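Local coordinates for protein imelysin (Bacteroides ovatus ATCC 8483, PDB 3OYV) that probably takes part in bacterial iron uptake as an imelysin-like outer-membrane protein, though its exact activity cannot be stated with confidence, at residues L307-I312 against L347-Y352; A12-T17 against A311-L316; H25-N30 against V335-N340; V113-S118 against T277-W282. All coordinates share one frame; numbering follows the deposited sequence. Where two conformers were deposited one is given.

Interaction 1: residues L307-I312 against L347-Y352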
loop_
_atom_site.group_PDB
_atom_site.type_symbol
_atom_site.label_atom_id
_atom_site.label_comp_id
_atom_site.label_asym_id
_atom_site.label_seq_id
_atom_site.Cartn_x
_atom_site.Cartn_y
_atom_site.Cartn_z
ATOM N N LEU A 307 6.245 8.092 -10.989
ATOM C CA LEU A 307 7.280 8.975 -10.493
ATOM C C LEU A 307 7.721 9.936 -11.595
ATOM O O LEU A 307 7.502 9.675 -12.772
ATOM C CB LEU A 307 8.506 8.167 -10.063
ATOM C CG LEU A 307 8.248 7.085 -9.009
ATOM C CD1 LEU A 307 9.513 6.291 -8.716
ATOM C CD2 LEU A 307 7.663 7.714 -7.735
ATOM N N ASP A 308 8.410 11.003 -11.189
ATOM C CA ASP A 308 9.156 11.847 -12.130
ATOM C C ASP A 308 10.549 11.213 -12.219
ATOM O O ASP A 308 11.485 11.601 -11.512
ATOM C CB ASP A 308 9.222 13.293 -11.664
ATOM C CG ASP A 308 9.840 14.212 -12.706
ATOM O OD1 ASP A 308 10.486 13.699 -13.653
ATOM O OD2 ASP A 308 9.667 15.434 -12.543
ATOM N N GLN A 309 10.668 10.196 -13.057
ATOM C CA GLN A 309 11.874 9.391 -13.110
ATOM C C GLN A 309 13.067 10.204 -13.628
ATOM O O GLN A 309 14.192 10.083 -13.120
ATOM C CB GLN A 309 11.642 8.143 -13.931
ATOM C CG GLN A 309 10.494 7.258 -13.436
ATOM C CD GLN A 309 10.191 6.137 -14.413
ATOM O OE1 GLN A 309 10.348 4.925 -14.104
ATOM N NE2 GLN A 309 9.773 6.525 -15.633
ATOM N N ASN A 310 12.824 11.076 -14.598
ATOM C CA ASN A 310 13.920 11.902 -15.078
ATOM C C ASN A 310 14.435 12.844 -13.972
ATOM O O ASN A 310 15.659 13.084 -13.901
ATOM C CB ASN A 310 13.546 12.672 -16.335
ATOM C CG ASN A 310 14.637 13.631 -16.760
ATOM O OD1 ASN A 310 14.517 14.825 -16.574
ATOM N ND2 ASN A 310 15.734 13.091 -17.253
ATOM N N ALA A 311 13.557 13.334 -13.097
ATOM C CA ALA A 311 13.988 14.136 -11.955
ATOM C C ALA A 311 14.858 13.350 -10.986
ATOM O O ALA A 311 15.816 13.903 -10.419
ATOM C CB ALA A 311 12.812 14.751 -11.217
ATOM N N ILE A 312 14.549 12.059 -10.813
ATOM C CA ILE A 312 15.411 11.213 -9.964
ATOM C C ILE A 312 16.797 11.080 -10.575
ATOM O O ILE A 312 17.792 11.198 -9.873
ATOM C CB ILE A 312 14.773 9.834 -9.690
ATOM C CG1 ILE A 312 13.432 9.984 -8.958
ATOM C CG2 ILE A 312 15.703 8.973 -8.859
ATOM C CD1 ILE A 312 12.549 8.706 -8.963
ATOM N N LEU A 347 12.362 4.669 -3.606
ATOM C CA LEU A 347 13.354 3.746 -3.058
ATOM C C LEU A 347 13.463 2.492 -3.887
ATOM O O LEU A 347 14.551 1.996 -4.099
ATOM C CB LEU A 347 13.019 3.445 -1.623
ATOM C CG LEU A 347 14.119 2.851 -0.785
ATOM C CD1 LEU A 347 15.463 3.567 -0.940
ATOM C CD2 LEU A 347 13.625 2.873 0.706
ATOM N N GLU A 348 12.318 2.004 -4.356
ATOM C CA GLU A 348 12.327 0.847 -5.243
ATOM C C GLU A 348 13.215 1.081 -6.485
ATOM O O GLU A 348 14.022 0.225 -6.872
ATOM C CB GLU A 348 10.876 0.515 -5.666
ATOM C CG GLU A 348 10.684 -0.820 -6.370
ATOM C CD GLU A 348 9.328 -0.906 -7.073
ATOM O OE1 GLU A 348 8.605 0.100 -7.118
ATOM O OE2 GLU A 348 9.045 -1.987 -7.624
ATOM N N PHE A 349 13.036 2.252 -7.102
ATOM C CA PHE A 349 13.847 2.633 -8.285
ATOM C C PHE A 349 15.344 2.592 -7.976
ATOM O O PHE A 349 16.148 2.176 -8.798
ATOM C CB PHE A 349 13.424 4.047 -8.689
ATOM C CG PHE A 349 14.172 4.638 -9.866
ATOM C CD1 PHE A 349 15.402 5.230 -9.709
ATOM C CD2 PHE A 349 13.569 4.729 -11.101
ATOM C CE1 PHE A 349 16.050 5.781 -10.796
ATOM C CE2 PHE A 349 14.218 5.315 -12.176
ATOM C CZ PHE A 349 15.456 5.813 -12.019
ATOM N N LEU A 350 15.685 3.053 -6.783
ATOM C CA LEU A 350 17.070 3.157 -6.312
ATOM C C LEU A 350 17.688 1.829 -5.920
ATOM O O LEU A 350 18.916 1.717 -5.871
ATOM C CB LEU A 350 17.140 4.176 -5.161
ATOM C CG LEU A 350 16.822 5.648 -5.508
ATOM C CD1 LEU A 350 16.653 6.493 -4.222
ATOM C CD2 LEU A 350 17.865 6.252 -6.484
ATOM N N LEU A 351 16.843 0.815 -5.673
ATOM C CA LEU A 351 17.288 -0.484 -5.207
ATOM C C LEU A 351 17.251 -1.602 -6.253
ATOM O O LEU A 351 17.978 -2.582 -6.122
ATOM C CB LEU A 351 16.479 -0.928 -3.978
ATOM C CG LEU A 351 16.707 -0.133 -2.706
ATOM C CD1 LEU A 351 15.740 -0.619 -1.619
ATOM C CD2 LEU A 351 18.180 -0.247 -2.249
ATOM N N TYR A 352 16.351 -1.478 -7.232
ATOM C CA TYR A 352 16.067 -2.519 -8.197
ATOM C C TYR A 352 16.231 -2.054 -9.634
ATOM O O TYR A 352 16.023 -0.867 -9.933
ATOM C CB TYR A 352 14.622 -2.956 -8.062
ATOM C CG TYR A 352 14.251 -3.737 -6.833
ATOM C CD1 TYR A 352 14.325 -5.112 -6.814
ATOM C CD2 TYR A 352 13.732 -3.086 -5.708
ATOM C CE1 TYR A 352 13.897 -5.828 -5.699
ATOM C CE2 TYR A 352 13.339 -3.788 -4.592
ATOM C CZ TYR A 352 13.398 -5.160 -4.601
ATOM O OH TYR A 352 12.954 -5.827 -3.486
#
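The ring of Phe349 lies across the forked side chain of Ile312, which offers it two methyls: CD1 rides over one ring face, while CG2 meets the ring carbon CE1 of Phe349 at 3.7 Å. The two side chains run past one another in opposite directions. Phe349 reaches this place because its CG stands anti to the backbone N (chi1 178°), carrying the ring out from helix 343-351. The same CG2 of Ile312 also touches CD2 of Leu350 at 4.2 Å. Branched and aromatic residues suit this buried seam, whose two segments exchange no hydrogen bond. Gln309 adds its aliphatic part, CB lying 4.2 Å from CE2 of Phe349, and turns its amide oxygen to the hydroxyl of Tyr117. Just before the helix, Asp308 serves as N-cap: its OD1 accepts from Ala311 N at 3.1 Å, from well above the carboxylate plane. Tyr117 also meets the Phe349 ring edge-to-face. Next to Phe349, Glu348 bonds His345, and these two residues match the GxHxxE signature of imelysins. The contact thus joins the start of helix 309-316 to the end of helix 343-351, with Leu350 and Leu351 packing on helix 21-47 and Tyr352 on helix 265-283.

Interaction 2: residues A12-T17 against A311-L316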
loop_
_atom_site.group_PDB
_atom_site.type_symbol
_atom_site.label_atom_id
_atom_site.label_comp_id
_atom_site.label_asym_id
_atom_site.label_seq_id
_atom_site.Cartn_x
_atom_site.Cartn_y
_atom_site.Cartn_z
ATOM N N ALA A 12 14.112 6.642 -17.957
ATOM C CA ALA A 12 15.092 7.124 -16.976
ATOM C C ALA A 12 16.062 6.034 -16.509
ATOM O O ALA A 12 16.192 5.752 -15.310
ATOM C CB ALA A 12 14.346 7.721 -15.784
ATOM N N ASN A 13 16.769 5.441 -17.453
ATOM C CA ASN A 13 17.784 4.436 -17.187
ATOM C C ASN A 13 18.996 5.060 -16.482
ATOM O O ASN A 13 19.532 6.060 -16.947
ATOM C CB ASN A 13 18.283 3.825 -18.506
ATOM C CG ASN A 13 19.289 2.716 -18.280
ATOM O OD1 ASN A 13 18.918 1.607 -17.889
ATOM N ND2 ASN A 13 20.569 2.996 -18.551
ATOM N N ILE A 14 19.433 4.456 -15.390
ATOM C CA ILE A 14 20.697 4.826 -14.766
ATOM C C ILE A 14 21.214 3.619 -14.004
ATOM O O ILE A 14 20.418 2.838 -13.485
ATOM C CB ILE A 14 20.510 6.066 -13.885
ATOM C CG1 ILE A 14 21.845 6.539 -13.340
ATOM C CG2 ILE A 14 19.480 5.784 -12.745
ATOM C CD1 ILE A 14 21.765 7.941 -12.695
ATOM N N ASP A 15 22.525 3.441 -13.958
ATOM C CA ASP A 15 23.137 2.429 -13.123
ATOM C C ASP A 15 24.010 3.090 -12.064
ATOM O O ASP A 15 24.504 4.203 -12.261
ATOM C CB ASP A 15 23.980 1.471 -13.959
ATOM C CG ASP A 15 23.166 0.728 -15.003
ATOM O OD1 ASP A 15 22.159 0.104 -14.623
ATOM O OD2 ASP A 15 23.546 0.758 -16.197
ATOM N N TYR A 16 24.184 2.376 -10.965
ATOM C CA TYR A 16 25.063 2.803 -9.891
ATOM C C TYR A 16 26.506 2.742 -10.364
ATOM O O TYR A 16 26.957 1.708 -10.902
ATOM C CB TYR A 16 24.829 1.875 -8.706
ATOM C CG TYR A 16 25.655 2.128 -7.473
ATOM C CD1 TYR A 16 25.217 3.010 -6.477
ATOM C CD2 TYR A 16 26.852 1.464 -7.271
ATOM C CE1 TYR A 16 25.952 3.203 -5.325
ATOM C CE2 TYR A 16 27.606 1.670 -6.128
ATOM C CZ TYR A 16 27.156 2.553 -5.149
ATOM O OH TYR A 16 27.928 2.725 -4.021
ATOM N N THR A 17 27.231 3.842 -10.174
ATOM C CA THR A 17 28.634 3.913 -10.581
ATOM C C THR A 17 29.442 4.591 -9.480
ATOM O O THR A 17 28.879 5.276 -8.639
ATOM C CB THR A 17 28.807 4.776 -11.842
ATOM O OG1 THR A 17 28.542 6.159 -11.511
ATOM C CG2 THR A 17 27.882 4.283 -13.029
ATOM N N ALA A 311 13.557 13.334 -13.097
ATOM C CA ALA A 311 13.988 14.136 -11.955
ATOM C C ALA A 311 14.858 13.350 -10.986
ATOM O O ALA A 311 15.816 13.903 -10.419
ATOM C CB ALA A 311 12.812 14.751 -11.217
ATOM N N ILE A 312 14.549 12.059 -10.813
ATOM C CA ILE A 312 15.411 11.213 -9.964
ATOM C C ILE A 312 16.797 11.080 -10.575
ATOM O O ILE A 312 17.792 11.198 -9.873
ATOM C CB ILE A 312 14.773 9.834 -9.690
ATOM C CG1 ILE A 312 13.432 9.984 -8.958
ATOM C CG2 ILE A 312 15.703 8.973 -8.859
ATOM C CD1 ILE A 312 12.549 8.706 -8.963
ATOM N N VAL A 313 16.873 10.825 -11.875
ATOM C CA VAL A 313 18.157 10.740 -12.557
ATOM C C VAL A 313 18.948 12.055 -12.426
ATOM O O VAL A 313 20.151 12.022 -12.158
ATOM C CB VAL A 313 17.967 10.316 -14.028
ATOM C CG1 VAL A 313 19.283 10.438 -14.838
ATOM C CG2 VAL A 313 17.401 8.880 -14.096
ATOM N N GLN A 314 18.273 13.196 -12.562
ATOM C CA GLN A 314 18.937 14.503 -12.392
ATOM C C GLN A 314 19.490 14.649 -10.970
ATOM O O GLN A 314 20.626 15.106 -10.773
ATOM C CB GLN A 314 17.982 15.648 -12.720
ATOM C CG GLN A 314 17.622 15.777 -14.192
ATOM C CD GLN A 314 16.579 16.851 -14.451
ATOM O OE1 GLN A 314 15.916 17.339 -13.528
ATOM N NE2 GLN A 314 16.419 17.218 -15.719
ATOM N N ILE A 315 18.714 14.239 -9.974
ATOM C CA ILE A 315 19.192 14.203 -8.570
ATOM C C ILE A 315 20.452 13.339 -8.428
ATOM O O ILE A 315 21.450 13.737 -7.797
ATOM C CB ILE A 315 18.048 13.713 -7.631
ATOM C CG1 ILE A 315 17.039 14.855 -7.445
ATOM C CG2 ILE A 315 18.613 13.207 -6.278
ATOM C CD1 ILE A 315 15.645 14.419 -6.935
ATOM N N LEU A 316 20.428 12.147 -9.030
ATOM C CA LEU A 316 21.538 11.229 -8.893
ATOM C C LEU A 316 22.796 11.750 -9.572
ATOM O O LEU A 316 23.902 11.419 -9.150
ATOM C CB LEU A 316 21.163 9.847 -9.424
ATOM C CG LEU A 316 20.089 9.126 -8.597
ATOM C CD1 LEU A 316 19.604 7.854 -9.380
ATOM C CD2 LEU A 316 20.625 8.757 -7.212
#
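Ile14 runs antiparallel to the side chain of Val313 and slants over that of Leu316, lying against two residues three positions apart on the helix. Its CG2 approaches CG2 of Val313 at 4.0 Å. The longer branch of Ile14 goes further along the helix: with CG1 anti to the backbone N (chi1 -174°) and the chain extended beyond it, CD1 arrives 3.8 Å from CB of Leu316, and CD1 of Leu316 nestles against both methyls of Ile14. The same CG2 of Val313 also meets Ala12 CB at 3.7 Å and the Ala12 carbonyl oxygen at 3.6 Å, while its other methyl, CG1, lies near Ile14 CD1. Ala12 has left-handed helical backbone angles, and its small methyl lets the chain come close, the CA atoms of Ala12 and Val313 being 6.5 Å apart. Replacing Ile14 by an alanine would probably open a gap beside Leu316 and Val313, whose methyls would lose the two branches that now lie against them. A glycerol, probably from the crystallisation liquor, hydrogen-bonds to Ala12 O and Ile14 N. This N-terminal loop lies along helix 309-316, while Ile14 also packs on Trp24 of helix 21-47 and on Phe349 of helix 343-351, and Leu316 touches Trp24 and Leu350.

Interaction 3: residues H25-N30 against V335-N340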
loop_
_atom_site.group_PDB
_atom_site.type_symbol
_atom_site.label_atom_id
_atom_site.label_comp_id
_atom_site.label_asym_id
_atom_site.label_seq_id
_atom_site.Cartn_x
_atom_site.Cartn_y
_atom_site.Cartn_z
ATOM N N HIS A 25 23.810 7.342 -2.454
ATOM C CA HIS A 25 23.763 7.105 -1.000
ATOM C C HIS A 25 22.929 8.153 -0.300
ATOM O O HIS A 25 22.040 7.840 0.516
ATOM C CB HIS A 25 25.170 7.108 -0.396
ATOM C CG HIS A 25 26.067 6.016 -0.931
ATOM N ND1 HIS A 25 27.439 6.019 -0.749
ATOM C CD2 HIS A 25 25.804 4.931 -1.700
ATOM C CE1 HIS A 25 27.967 4.956 -1.331
ATOM N NE2 HIS A 25 26.996 4.271 -1.901
ATOM N N ASN A 26 23.262 9.417 -0.551
ATOM C CA ASN A 26 22.570 10.499 0.114
ATOM C C ASN A 26 21.073 10.550 -0.201
ATOM O O ASN A 26 20.255 10.829 0.695
ATOM C CB ASN A 26 23.245 11.820 -0.238
ATOM C CG ASN A 26 24.584 11.991 0.490
ATOM O OD1 ASN A 26 24.744 11.509 1.608
ATOM N ND2 ASN A 26 25.531 12.711 -0.134
ATOM N N TYR A 27 20.723 10.331 -1.461
ATOM C CA TYR A 27 19.308 10.423 -1.832
ATOM C C TYR A 27 18.520 9.220 -1.315
ATOM O O TYR A 27 17.395 9.370 -0.857
ATOM C CB TYR A 27 19.084 10.663 -3.318
ATOM C CG TYR A 27 17.711 11.238 -3.543
ATOM C CD1 TYR A 27 17.351 12.462 -2.974
ATOM C CD2 TYR A 27 16.771 10.553 -4.290
ATOM C CE1 TYR A 27 16.110 12.991 -3.161
ATOM C CE2 TYR A 27 15.505 11.088 -4.490
ATOM C CZ TYR A 27 15.182 12.317 -3.922
ATOM O OH TYR A 27 13.932 12.886 -4.111
HETATM N N MSE A 28 19.115 8.027 -1.377
HETATM C CA MSE A 28 18.480 6.839 -0.764
HETATM C C MSE A 28 18.199 7.113 0.701
HETATM O O MSE A 28 17.112 6.809 1.188
HETATM C CB MSE A 28 19.332 5.580 -0.867
HETATM C CG MSE A 28 19.244 4.840 -2.151
HETATM SE SE MSE A 28 19.984 3.085 -1.989
HETATM C CE MSE A 28 21.765 3.586 -1.440
ATOM N N ARG A 29 19.212 7.627 1.403
ATOM C CA ARG A 29 19.026 7.962 2.809
ATOM C C ARG A 29 17.877 8.953 2.999
ATOM O O ARG A 29 17.057 8.804 3.899
ATOM C CB ARG A 29 20.310 8.518 3.463
ATOM C CG ARG A 29 20.154 8.957 4.863
ATOM C CD ARG A 29 21.484 9.291 5.457
ATOM N NE ARG A 29 21.253 9.951 6.740
ATOM C CZ ARG A 29 22.198 10.326 7.597
ATOM N NH1 ARG A 29 23.457 10.172 7.292
ATOM N NH2 ARG A 29 21.867 10.908 8.748
ATOM N N ASN A 30 17.847 9.986 2.164
ATOM C CA ASN A 30 16.806 10.985 2.266
ATOM C C ASN A 30 15.411 10.362 2.114
ATOM O O ASN A 30 14.507 10.619 2.904
ATOM C CB ASN A 30 16.998 12.077 1.215
ATOM C CG ASN A 30 16.155 13.312 1.524
ATOM O OD1 ASN A 30 16.408 14.008 2.503
ATOM N ND2 ASN A 30 15.106 13.556 0.719
ATOM N N VAL A 335 15.835 16.880 2.974
ATOM C CA VAL A 335 14.938 17.628 2.106
ATOM C C VAL A 335 13.558 16.968 2.101
ATOM O O VAL A 335 13.427 15.758 1.856
ATOM C CB VAL A 335 15.455 17.660 0.658
ATOM C CG1 VAL A 335 14.447 18.363 -0.268
ATOM C CG2 VAL A 335 16.842 18.358 0.558
ATOM N N GLU A 336 12.532 17.791 2.314
ATOM C CA GLU A 336 11.140 17.382 2.226
ATOM C C GLU A 336 10.771 17.289 0.738
ATOM O O GLU A 336 10.128 18.210 0.198
ATOM C CB GLU A 336 10.256 18.363 3.003
ATOM C CG GLU A 336 8.880 17.872 3.290
ATOM C CD GLU A 336 8.854 16.710 4.283
ATOM O OE1 GLU A 336 9.619 16.742 5.292
ATOM O OE2 GLU A 336 8.031 15.780 4.051
ATOM N N SER A 337 11.152 16.188 0.099
ATOM C CA SER A 337 11.080 16.056 -1.315
ATOM C C SER A 337 9.643 16.058 -1.850
ATOM O O SER A 337 8.685 15.737 -1.139
ATOM C CB SER A 337 11.747 14.752 -1.702
ATOM O OG SER A 337 13.131 14.685 -1.313
ATOM N N ALA A 338 9.533 16.369 -3.128
ATOM C CA ALA A 338 8.265 16.296 -3.857
ATOM C C ALA A 338 7.732 14.861 -3.850
ATOM O O ALA A 338 8.492 13.885 -3.836
ATOM C CB ALA A 338 8.463 16.776 -5.284
ATOM N N GLN A 339 6.409 14.761 -3.884
ATOM C CA GLN A 339 5.714 13.466 -3.871
ATOM C C GLN A 339 6.228 12.508 -4.940
ATOM O O GLN A 339 6.462 11.321 -4.653
ATOM C CB GLN A 339 4.204 13.717 -4.022
ATOM C CG GLN A 339 3.591 14.334 -2.780
ATOM C CD GLN A 339 2.162 14.753 -2.923
ATOM O OE1 GLN A 339 1.602 14.724 -4.019
ATOM N NE2 GLN A 339 1.549 15.140 -1.802
ATOM N N ASN A 340 6.448 13.000 -6.154
ATOM C CA ASN A 340 6.805 12.149 -7.272
ATOM C C ASN A 340 8.301 11.785 -7.385
ATOM O O ASN A 340 8.716 11.144 -8.342
ATOM C CB ASN A 340 6.238 12.704 -8.591
ATOM C CG ASN A 340 6.862 13.997 -8.998
ATOM O OD1 ASN A 340 7.862 14.424 -8.418
ATOM N ND2 ASN A 340 6.285 14.641 -10.033
HETATM O O HOH W 1 14.077 15.688 -3.709
#
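The loop 335-340 comes alongside segment 25-30 of helix 21-47 at Asn30 and Val335, whose CA atoms are 6.9 Å apart, and Val335 is extended, so that its N-H and C=O both face the helix. Asn30 answers with its side-chain amide: Val335 N donates to Asn30 OD1 at 3.0 Å, somewhat tilted from the carbonyl plane, and Asn30 ND2 returns a bond to Val335 O at 3.0 Å, nearly straight (163°) and on a lone pair of that oxygen. An asparagine suits the place because one flat group supplies both acceptor and donor, and the two bonds fix its rotation. A leucine in place of Asn30 would probably leave the N-H and the C=O of Val335 without these mates and let the loop shift. Farther along, a water donates to Tyr27 OH at 2.8 Å and bonds Ser337 OG at 2.8 Å. The same tyrosine hydroxyl bonds Val341 O, and its ring meets Trp321 edge-to-face. Between Val335 and Ser337 the chain bends through an inverse gamma turn centred on Glu336. The two-bond pairing of a side-chain amide with N and O of one extended residue imitates a hydrogen-bonded pair of antiparallel strands, here tying a loop to a helix.

Interaction 4: residues V113-S118 against T277-W282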
loop_
_atom_site.group_PDB
_atom_site.type_symbol
_atom_site.label_atom_id
_atom_site.label_comp_id
_atom_site.label_asym_id
_atom_site.label_seq_id
_atom_site.Cartn_x
_atom_site.Cartn_y
_atom_site.Cartn_z
ATOM N N VAL A 113 3.311 0.241 -15.095
ATOM C CA VAL A 113 2.984 -0.810 -14.123
ATOM C C VAL A 113 3.587 -0.524 -12.731
ATOM O O VAL A 113 4.808 -0.597 -12.537
ATOM C CB VAL A 113 3.449 -2.178 -14.638
ATOM C CG1 VAL A 113 3.219 -3.300 -13.590
ATOM C CG2 VAL A 113 2.697 -2.546 -15.954
ATOM N N GLU A 114 2.725 -0.266 -11.752
ATOM C CA GLU A 114 3.149 -0.031 -10.382
ATOM C C GLU A 114 3.848 -1.263 -9.809
ATOM O O GLU A 114 3.314 -2.364 -9.847
ATOM C CB GLU A 114 1.926 0.315 -9.519
ATOM C CG GLU A 114 2.188 0.299 -7.999
ATOM C CD GLU A 114 0.909 0.343 -7.168
ATOM O OE1 GLU A 114 0.013 1.137 -7.506
ATOM O OE2 GLU A 114 0.800 -0.411 -6.160
ATOM N N SER A 115 5.045 -1.072 -9.272
ATOM C CA SER A 115 5.898 -2.109 -8.671
ATOM C C SER A 115 6.607 -2.999 -9.711
ATOM O O SER A 115 7.126 -4.075 -9.381
ATOM C CB SER A 115 5.187 -2.956 -7.619
ATOM O OG SER A 115 4.853 -2.193 -6.480
ATOM N N TRP A 116 6.731 -2.542 -10.967
ATOM C CA TRP A 116 7.438 -3.352 -11.940
ATOM C C TRP A 116 8.941 -3.397 -11.723
ATOM O O TRP A 116 9.582 -4.346 -12.133
ATOM C CB TRP A 116 7.134 -2.906 -13.365
ATOM C CG TRP A 116 7.932 -1.723 -13.924
ATOM C CD1 TRP A 116 7.558 -0.411 -13.929
ATOM C CD2 TRP A 116 9.221 -1.763 -14.556
ATOM N NE1 TRP A 116 8.515 0.366 -14.537
ATOM C CE2 TRP A 116 9.531 -0.443 -14.950
ATOM C CE3 TRP A 116 10.114 -2.787 -14.862
ATOM C CZ2 TRP A 116 10.737 -0.117 -15.589
ATOM C CZ3 TRP A 116 11.296 -2.470 -15.530
ATOM C CH2 TRP A 116 11.583 -1.148 -15.890
ATOM N N TYR A 117 9.525 -2.367 -11.087
ATOM C CA TYR A 117 10.962 -2.327 -11.009
ATOM C C TYR A 117 11.475 -3.579 -10.324
ATOM O O TYR A 117 12.545 -4.085 -10.652
ATOM C CB TYR A 117 11.485 -1.140 -10.225
ATOM C CG TYR A 117 11.060 0.239 -10.624
ATOM C CD1 TYR A 117 10.990 0.640 -11.953
ATOM C CD2 TYR A 117 10.735 1.170 -9.669
ATOM C CE1 TYR A 117 10.635 1.930 -12.277
ATOM C CE2 TYR A 117 10.409 2.474 -9.981
ATOM C CZ TYR A 117 10.340 2.848 -11.298
ATOM O OH TYR A 117 9.982 4.150 -11.584
ATOM N N SER A 118 10.700 -4.067 -9.348
ATOM C CA SER A 118 11.052 -5.237 -8.553
ATOM C C SER A 118 10.296 -6.501 -8.998
ATOM O O SER A 118 10.326 -7.528 -8.322
ATOM C CB SER A 118 10.765 -4.938 -7.075
ATOM O OG SER A 118 9.447 -4.537 -6.912
ATOM N N THR A 277 9.851 -6.492 2.726
ATOM C CA THR A 277 9.340 -6.717 4.087
ATOM C C THR A 277 8.480 -5.544 4.523
ATOM O O THR A 277 7.383 -5.732 5.083
ATOM C CB THR A 277 10.505 -6.987 5.053
ATOM O OG1 THR A 277 11.131 -8.205 4.642
ATOM C CG2 THR A 277 10.046 -7.045 6.515
ATOM N N ALA A 278 8.962 -4.327 4.289
ATOM C CA ALA A 278 8.236 -3.114 4.674
ATOM C C ALA A 278 6.978 -2.905 3.793
ATOM O O ALA A 278 5.966 -2.408 4.255
ATOM C CB ALA A 278 9.163 -1.859 4.641
ATOM N N ARG A 279 7.066 -3.307 2.535
ATOM C CA ARG A 279 5.934 -3.176 1.623
ATOM C C ARG A 279 4.733 -3.993 2.048
ATOM O O ARG A 279 3.612 -3.604 1.764
ATOM C CB ARG A 279 6.344 -3.549 0.210
ATOM C CG ARG A 279 7.129 -2.447 -0.511
ATOM C CD ARG A 279 6.282 -1.220 -0.785
ATOM N NE ARG A 279 5.165 -1.508 -1.672
ATOM C CZ ARG A 279 4.376 -0.595 -2.210
ATOM N NH1 ARG A 279 4.510 0.680 -1.896
ATOM N NH2 ARG A 279 3.434 -0.950 -3.071
ATOM N N GLU A 280 4.958 -5.124 2.709
ATOM C CA GLU A 280 3.832 -6.000 3.016
ATOM C C GLU A 280 2.760 -5.351 3.897
ATOM O O GLU A 280 1.596 -5.348 3.494
ATOM C CB GLU A 280 4.303 -7.315 3.601
ATOM C CG GLU A 280 3.158 -8.325 3.672
ATOM C CD GLU A 280 3.608 -9.690 4.105
ATOM O OE1 GLU A 280 4.782 -9.827 4.507
ATOM O OE2 GLU A 280 2.777 -10.617 4.036
ATOM N N PRO A 281 3.121 -4.773 5.071
ATOM C CA PRO A 281 2.073 -4.127 5.838
ATOM C C PRO A 281 1.503 -2.905 5.108
ATOM O O PRO A 281 0.293 -2.626 5.229
ATOM C CB PRO A 281 2.762 -3.752 7.150
ATOM C CG PRO A 281 4.211 -3.724 6.803
ATOM C CD PRO A 281 4.390 -4.803 5.826
ATOM N N TRP A 282 2.321 -2.191 4.335
ATOM C CA TRP A 282 1.787 -1.078 3.547
ATOM C C TRP A 282 0.701 -1.554 2.575
ATOM O O TRP A 282 -0.421 -1.060 2.550
ATOM C CB TRP A 282 2.877 -0.359 2.737
ATOM C CG TRP A 282 2.238 0.675 1.865
ATOM C CD1 TRP A 282 2.002 0.575 0.532
ATOM C CD2 TRP A 282 1.675 1.925 2.293
ATOM N NE1 TRP A 282 1.330 1.685 0.098
ATOM C CE2 TRP A 282 1.095 2.525 1.155
ATOM C CE3 TRP A 282 1.552 2.570 3.517
ATOM C CZ2 TRP A 282 0.467 3.765 1.211
ATOM C CZ3 TRP A 282 0.947 3.813 3.560
ATOM C CH2 TRP A 282 0.390 4.382 2.423
#
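Ser115, at the third position of a type II beta turn running from Val113 to Trp116, faces Arg279 across 10.3 Å between CA atoms; the turn closes with Trp116 N bonded to Val113 O, and the opposing helix is kinked at Pro281, which has no N-H to give. The long Arg279 side chain reaches across most of that distance. It bends at chi2 and chi3 (-67° and -63°) and brings NH2 to 3.9 Å from Ser115 OG and 4.1 Å from Glu114 OE2. Neither approach is a hydrogen bond. The Glu114 carboxylate comes from the edge of the guanidinium, near its plane, but its own plane is turned almost perpendicular, at 85°. The opposite charges may still attract across this gap. Over one face of the guanidinium, CD1 of Trp282 lies 3.5 Å above its plane, displaced from the middle. An arginine suits the spot because its other nitrogens make salt bridges, NH1 to Asp303 and NE to Glu283, which hold the group in place, while NH2 hydrogen-bonds an unidentified ligand. Glu114 OE2 also bonds Lys93, and Ser115 OG bonds Asp124. The contact lies near the centre of the chain, between the loop joining helices 106-111 and 121-137 and helix 265-283; His345 and Phe344 of helix 343-351 pack against the two sets of side chains.

Interactions 1, 2 and 3 gather on one side of the chain's centre, with centres 7 to 13 Å apart, whereas interaction 4 sits nearer the middle, 13 Å from interaction 1 and about 20 Å from interaction 2. Helix 309-316 serves both interaction 1 and interaction 2, which share Ala311 and Ile312. Interactions 2 and 3 each bring an N-terminal segment to one near the C-terminus, closing about 300 residues of mostly helical chain, and interaction 4 is nested inside both loops. Interaction 4 precedes interaction 1 along the chain, yet Tyr117 and Ser118 bond Gln309 and Glu348. Together they join the chain's two ends and tie them to the ligand-bearing centre.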